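Local coordinates for protein putative SAM-dependent O-methyltranferase (Podospora anserina, PDB 4YMH) that binds S-adenosylmethionine and its product S-adenosylhomocysteine, and probably transfers the methyl group to a hydroxyl of an acceptor as a cation-dependent O-methyltransferase, at residues A[68-73]-A[93-98]. Residues are numbered along the deposited sequence; the frame is centred on the assembly and turned at random.
Sequences RILEIG and EIVTLE. With SAH (S-adenosyl-L-homocysteine), chain E.
Glu93 OE1 accepts two hydrogen bonds from Arg68: one from NE at 2.9 Å, in a salt bridge, and a weak, more bent one from NH2. The two side chains run side by side, guanidinium and carboxylate planes 37° apart, and NE reaches OE1 from above the carboxylate plane. A bend in the arginine chain (chi3 70°) swings the guanidinium towards Glu93, while NH1 bonds to Glu135 O and Phe138 makes a cation-pi contact. With an alanine here, Glu93 would probably lose this salt bridge and Phe138 its cation-pi partner. On the other side of the sheet, Thr96 OG1, anti to its own backbone N (chi1 178°), donates to Glu71 OE1 at 2.8 Å, arriving on the anti side of the carboxylate, somewhat out of its plane. Glu71 OE2 bonds to Ser79 OG, so both oxygens of this buried carboxylate have partners and its rotation is restrained. Further along the face that carries Arg68 and Glu93, Leu70 CD1 lies 3.7 Å from Val95 CG1 and also meets Leu97 CG; helix 127-133 packs on Leu70 and Leu97. The backbones form a parallel ladder: Ile69 N to Glu93 O, Val95 N to Ile69 O, Glu71 N to Val95 O, Leu97 N to Glu71 O. Gly73 N adds a bond to Leu97 O just beyond strand 68-72. These neighbouring strands of the Rossmann-like sheet are linked by helix 78-86 in a beta-alpha-beta unit. At their C-terminal ends, Gly73 O accepts a hydrogen bond from the amino N of S-adenosylhomocysteine at 2.9 Å, and Glu98 OE1 and OE2, also held by Tyr75 N and Ser100 N, accept hydrogen bonds from ribose O3' and O2', respectively. The register probably helps to set these acceptors, and Glu71, in the second shell, probably positions Ser79, whose OG also bonds the ligand.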
loop_
_atom_site.group_PDB
_atom_site.type_symbol
_atom_site.label_atom_id
_atom_site.label_comp_id
_atom_site.label_asym_id
_atom_site.label_seq_id
_atom_site.Cartn_x
_atom_site.Cartn_y
_atom_site.Cartn_z
ATOM N N ARG A 68 -13.418 -14.002 6.092
ATOM C CA ARG A 68 -14.556 -13.118 6.339
ATOM C C ARG A 68 -14.058 -11.687 6.229
ATOM O O ARG A 68 -12.937 -11.399 6.658
ATOM C CB ARG A 68 -15.164 -13.347 7.728
ATOM C CG ARG A 68 -15.657 -14.757 8.025
ATOM C CD ARG A 68 -16.210 -14.836 9.450
ATOM N NE ARG A 68 -17.462 -14.099 9.605
ATOM C CZ ARG A 68 -17.863 -13.514 10.731
ATOM N NH1 ARG A 68 -17.096 -13.540 11.815
ATOM N NH2 ARG A 68 -19.027 -12.887 10.768
ATOM N N ILE A 69 -14.879 -10.797 5.668
ATOM C CA ILE A 69 -14.523 -9.385 5.539
ATOM C C ILE A 69 -15.582 -8.552 6.254
ATOM O O ILE A 69 -16.776 -8.810 6.117
ATOM C CB ILE A 69 -14.420 -8.941 4.052
ATOM C CG1 ILE A 69 -13.225 -9.608 3.368
ATOM C CG2 ILE A 69 -14.305 -7.407 3.935
ATOM C CD1 ILE A 69 -13.115 -9.332 1.865
ATOM N N LEU A 70 -15.143 -7.578 7.037
ATOM C CA LEU A 70 -16.066 -6.620 7.645
ATOM C C LEU A 70 -15.814 -5.248 7.053
ATOM O O LEU A 70 -14.669 -4.869 6.833
ATOM C CB LEU A 70 -15.903 -6.565 9.161
ATOM C CG LEU A 70 -16.656 -5.407 9.848
ATOM C CD1 LEU A 70 -18.176 -5.561 9.696
ATOM C CD2 LEU A 70 -16.267 -5.282 11.306
ATOM N N GLU A 71 -16.886 -4.511 6.796
ATOM C CA GLU A 71 -16.789 -3.166 6.259
ATOM C C GLU A 71 -17.684 -2.221 7.059
ATOM O O GLU A 71 -18.836 -2.534 7.344
ATOM C CB GLU A 71 -17.177 -3.184 4.782
ATOM C CG GLU A 71 -17.719 -1.899 4.244
ATOM C CD GLU A 71 -17.957 -1.967 2.756
ATOM O OE1 GLU A 71 -19.133 -1.871 2.329
ATOM O OE2 GLU A 71 -16.962 -2.112 2.017
ATOM N N ILE A 72 -17.148 -1.075 7.455
ATOM C CA ILE A 72 -17.937 -0.107 8.199
ATOM C C ILE A 72 -18.133 1.098 7.286
ATOM O O ILE A 72 -17.163 1.778 6.936
ATOM C CB ILE A 72 -17.262 0.293 9.525
ATOM C CG1 ILE A 72 -16.839 -0.954 10.310
ATOM C CG2 ILE A 72 -18.200 1.153 10.361
ATOM C CD1 ILE A 72 -16.179 -0.654 11.663
ATOM N N GLY A 73 -19.384 1.327 6.871
ATOM C CA GLY A 73 -19.724 2.401 5.951
ATOM C C GLY A 73 -19.944 1.852 4.551
ATOM O O GLY A 73 -19.005 1.720 3.770
ATOM N N GLU A 93 -17.594 -14.563 3.555
ATOM C CA GLU A 93 -18.687 -13.763 4.089
ATOM C C GLU A 93 -18.249 -12.310 4.147
ATOM O O GLU A 93 -17.135 -11.986 4.560
ATOM C CB GLU A 93 -19.119 -14.240 5.485
ATOM C CG GLU A 93 -20.335 -13.474 6.036
ATOM C CD GLU A 93 -20.715 -13.857 7.469
ATOM O OE1 GLU A 93 -19.914 -14.526 8.154
ATOM O OE2 GLU A 93 -21.828 -13.491 7.909
ATOM N N ILE A 94 -19.137 -11.432 3.715
ATOM C CA ILE A 94 -18.877 -10.005 3.745
ATOM C C ILE A 94 -19.976 -9.344 4.551
ATOM O O ILE A 94 -21.147 -9.458 4.217
ATOM C CB ILE A 94 -18.814 -9.430 2.333
ATOM C CG1 ILE A 94 -17.666 -10.101 1.583
ATOM C CG2 ILE A 94 -18.618 -7.923 2.370
ATOM C CD1 ILE A 94 -17.815 -10.059 0.121
ATOM N N VAL A 95 -19.592 -8.706 5.650
ATOM C CA VAL A 95 -20.533 -8.011 6.507
ATOM C C VAL A 95 -20.299 -6.523 6.314
ATOM O O VAL A 95 -19.166 -6.050 6.391
ATOM C CB VAL A 95 -20.353 -8.391 7.995
ATOM C CG1 VAL A 95 -21.251 -7.529 8.891
ATOM C CG2 VAL A 95 -20.620 -9.877 8.196
ATOM N N THR A 96 -21.349 -5.777 6.017
ATOM C CA THR A 96 -21.151 -4.356 5.835
ATOM C C THR A 96 -22.166 -3.586 6.667
ATOM O O THR A 96 -23.346 -3.951 6.734
ATOM C CB THR A 96 -21.204 -3.971 4.333
ATOM O OG1 THR A 96 -21.049 -2.553 4.196
ATOM C CG2 THR A 96 -22.503 -4.431 3.676
ATOM N N LEU A 97 -21.686 -2.545 7.350
ATOM C CA LEU A 97 -22.514 -1.798 8.294
ATOM C C LEU A 97 -22.907 -0.436 7.740
ATOM O O LEU A 97 -22.055 0.280 7.214
ATOM C CB LEU A 97 -21.778 -1.604 9.623
ATOM C CG LEU A 97 -21.233 -2.850 10.314
ATOM C CD1 LEU A 97 -20.623 -2.460 11.645
ATOM C CD2 LEU A 97 -22.347 -3.881 10.509
ATOM N N GLU A 98 -24.179 -0.059 7.877
ATOM C CA GLU A 98 -24.612 1.230 7.329
ATOM C C GLU A 98 -25.770 1.816 8.128
ATOM O O GLU A 98 -26.650 1.073 8.557
ATOM C CB GLU A 98 -25.011 1.068 5.852
ATOM C CG GLU A 98 -25.639 2.309 5.226
ATOM C CD GLU A 98 -24.699 3.513 5.191
ATOM O OE1 GLU A 98 -23.538 3.363 4.742
ATOM O OE2 GLU A 98 -25.125 4.621 5.606
HETATM N N SAH E . -17.283 2.499 1.519
HETATM C CA SAH E . -17.979 3.247 0.511
HETATM C CB SAH E . -18.197 4.697 0.937
HETATM C CG SAH E . -18.571 4.948 2.395
HETATM S SD SAH E . -18.956 6.639 2.657
HETATM C C SAH E . -17.225 3.239 -0.791
HETATM O O SAH E . -17.807 3.473 -1.824
HETATM O OXT SAH E . -16.027 3.003 -0.782
HETATM C "C5'" SAH E . -19.334 6.532 4.358
HETATM C "C4'" SAH E . -20.659 5.853 4.670
HETATM O "O4'" SAH E . -20.765 5.651 6.067
HETATM C "C3'" SAH E . -21.853 6.695 4.290
HETATM O "O3'" SAH E . -22.740 5.971 3.472
HETATM C "C2'" SAH E . -22.511 7.035 5.603
HETATM O "O2'" SAH E . -23.892 7.188 5.512
HETATM C "C1'" SAH E . -22.071 5.915 6.513
HETATM N N9 SAH E . -22.040 6.286 7.935
HETATM C C8 SAH E . -21.692 7.445 8.464
HETATM N N7 SAH E . -21.779 7.407 9.782
HETATM C C5 SAH E . -22.184 6.205 10.113
HETATM C C6 SAH E . -22.473 5.489 11.354
HETATM N N6 SAH E . -22.333 6.123 12.497
HETATM N N1 SAH E . -22.862 4.218 11.292
HETATM C C2 SAH E . -22.978 3.607 10.119
HETATM N N3 SAH E . -22.730 4.181 8.957
HETATM C C4 SAH E . -22.337 5.459 8.895
#